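PDB 3FRY: probable copper-exporting P-type ATPase A from Archaeoglobus fulgidus, which probably pumps copper ions out of the cell at the expense of ATP, the fragment here being its C-terminal metal-binding domain. Local coordinates for residues His18-Val23 against Val37-Ala42. Numbering follows the deposited sequence.
Sequences HCVARV and VDLNEA
Val20 and Val37 meet methyl to methyl where the first turn of helix 20-29 packs on the beta hairpin of strands 33-37 and 41-47, a helix-on-sheet contact of the heavy-metal-associated fold, here in a domain-swapped dimer. This is the tight end: Val20 CG1 lies 3.4 Å from Val37 CG1, closer than carbons usually sit, and 3.8 Å from Val37 CG2, so one methyl presses against both branches of its partner. With chi1 at 59°, Val37 CG1 stands between its backbone N and carbonyl carbon and CG2 anti to the N, which turns both toward Val20 CG1. Three residues on, just under a turn, buried Val23 continues the apolar seam more gently, its CG1 4.2 Å from Val37 CG2, and also touches Tyr63.

Toward the hairpin turn the packing slackens. Val20 CG2 only just reaches Leu39 CD2, at 4.5 Å, and no hydrogen bond joins the two segments. Val20 also packs on Leu14 of the second subunit, and Leu39 on the Leu39 of that chain, a strand of which pairs antiparallel with Glu41 and Ala42, carrying the sheet across the interface. Cys19, just before Val20, is held in a disulfide with Cys16.

Asp38 OD1 braces the turn, which the backbone bond from Asp38 N to Glu41 O also closes: it accepts from Asn40 N at 3.0 Å, an Asx turn, from 29° out of the carboxylate plane, and from Glu41 N at 2.8 Å, an Asx motif, nearly in line with its own C-O bond.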
loop_
_atom_site.group_PDB
_atom_site.type_symbol
_atom_site.label_atom_id
_atom_site.label_comp_id
_atom_site.label_asym_id
_atom_site.label_seq_id
_atom_site.Cartn_x
_atom_site.Cartn_y
_atom_site.Cartn_z
ATOM N N HIS A 18 -4.443 -5.334 8.684
ATOM C CA HIS A 18 -4.977 -5.530 10.032
ATOM C C HIS A 18 -5.433 -4.217 10.648
ATOM O O HIS A 18 -6.142 -4.203 11.654
ATOM C CB HIS A 18 -3.955 -6.258 10.947
ATOM C CG HIS A 18 -2.742 -5.453 11.322
ATOM N ND1 HIS A 18 -2.789 -4.391 12.202
ATOM C CD2 HIS A 18 -1.435 -5.611 11.003
ATOM C CE1 HIS A 18 -1.567 -3.936 12.413
ATOM N NE2 HIS A 18 -0.726 -4.660 11.697
ATOM N N CYS A 19 -5.045 -3.117 10.008
ATOM C CA CYS A 19 -5.402 -1.772 10.456
ATOM C C CYS A 19 -6.826 -1.378 10.038
ATOM O O CYS A 19 -7.440 -0.489 10.630
ATOM C CB CYS A 19 -4.431 -0.746 9.847
ATOM S SG CYS A 19 -2.715 -0.703 10.478
ATOM N N VAL A 20 -7.339 -2.039 9.009
ATOM C CA VAL A 20 -8.659 -1.727 8.468
ATOM C C VAL A 20 -9.852 -1.787 9.419
ATOM O O VAL A 20 -10.727 -0.918 9.376
ATOM C CB VAL A 20 -8.963 -2.630 7.247
ATOM C CG1 VAL A 20 -10.370 -2.381 6.730
ATOM C CG2 VAL A 20 -7.955 -2.354 6.156
ATOM N N ALA A 21 -9.894 -2.807 10.269
ATOM C CA ALA A 21 -11.014 -2.973 11.186
ATOM C C ALA A 21 -11.264 -1.773 12.092
ATOM O O ALA A 21 -12.412 -1.339 12.240
ATOM C CB ALA A 21 -10.818 -4.242 12.028
ATOM N N ARG A 22 -10.207 -1.238 12.704
ATOM C CA ARG A 22 -10.363 -0.086 13.588
ATOM C C ARG A 22 -10.874 1.129 12.838
ATOM O O ARG A 22 -11.630 1.922 13.392
ATOM C CB ARG A 22 -9.046 0.293 14.276
ATOM C CG ARG A 22 -8.859 -0.305 15.657
ATOM C CD ARG A 22 -7.785 0.448 16.455
ATOM N NE ARG A 22 -8.276 1.711 17.008
ATOM C CZ ARG A 22 -7.529 2.581 17.684
ATOM N NH1 ARG A 22 -6.240 2.344 17.901
ATOM N NH2 ARG A 22 -8.076 3.692 18.157
ATOM N N VAL A 23 -10.454 1.281 11.587
ATOM C CA VAL A 23 -10.900 2.416 10.791
ATOM C C VAL A 23 -12.404 2.298 10.572
ATOM O O VAL A 23 -13.146 3.268 10.743
ATOM C CB VAL A 23 -10.160 2.477 9.430
ATOM C CG1 VAL A 23 -10.763 3.569 8.540
ATOM C CG2 VAL A 23 -8.679 2.778 9.673
ATOM N N VAL A 37 -14.274 -0.424 2.931
ATOM C CA VAL A 37 -13.025 0.144 3.404
ATOM C C VAL A 37 -11.891 -0.792 3.016
ATOM O O VAL A 37 -11.990 -2.006 3.194
ATOM C CB VAL A 37 -13.016 0.339 4.942
ATOM C CG1 VAL A 37 -13.230 -0.997 5.642
ATOM C CG2 VAL A 37 -11.688 0.961 5.379
ATOM N N ASP A 38 -10.837 -0.219 2.439
ATOM C CA ASP A 38 -9.643 -0.965 2.057
ATOM C C ASP A 38 -8.442 -0.085 2.388
ATOM O O ASP A 38 -8.592 0.929 3.077
ATOM C CB ASP A 38 -9.642 -1.357 0.565
ATOM C CG ASP A 38 -9.862 -0.177 -0.370
ATOM O OD1 ASP A 38 -9.341 0.928 -0.108
ATOM O OD2 ASP A 38 -10.556 -0.371 -1.391
ATOM N N LEU A 39 -7.261 -0.449 1.902
ATOM C CA LEU A 39 -6.056 0.321 2.213
ATOM C C LEU A 39 -6.061 1.791 1.782
ATOM O O LEU A 39 -5.479 2.646 2.458
ATOM C CB LEU A 39 -4.824 -0.351 1.601
ATOM C CG LEU A 39 -4.503 -1.791 2.015
ATOM C CD1 LEU A 39 -3.204 -2.222 1.341
ATOM C CD2 LEU A 39 -4.376 -1.887 3.530
ATOM N N ASN A 40 -6.720 2.083 0.667
ATOM C CA ASN A 40 -6.726 3.436 0.130
ATOM C C ASN A 40 -7.977 4.272 0.301
ATOM O O ASN A 40 -7.927 5.486 0.116
ATOM C CB ASN A 40 -6.392 3.386 -1.359
ATOM C CG ASN A 40 -5.128 2.621 -1.633
ATOM O OD1 ASN A 40 -4.085 2.907 -1.046
ATOM N ND2 ASN A 40 -5.207 1.638 -2.523
ATOM N N GLU A 41 -9.096 3.649 0.644
ATOM C CA GLU A 41 -10.318 4.422 0.771
ATOM C C GLU A 41 -11.376 3.827 1.668
ATOM O O GLU A 41 -11.395 2.627 1.944
ATOM C CB GLU A 41 -10.946 4.642 -0.614
ATOM C CG GLU A 41 -11.203 3.344 -1.376
ATOM C CD GLU A 41 -12.179 3.497 -2.540
ATOM O OE1 GLU A 41 -12.140 4.534 -3.237
ATOM O OE2 GLU A 41 -12.977 2.563 -2.766
ATOM N N ALA A 42 -12.267 4.701 2.107
ATOM C CA ALA A 42 -13.396 4.314 2.924
ATOM C C ALA A 42 -14.595 4.923 2.207
ATOM O O ALA A 42 -14.615 6.121 1.914
ATOM C CB ALA A 42 -13.267 4.883 4.321
#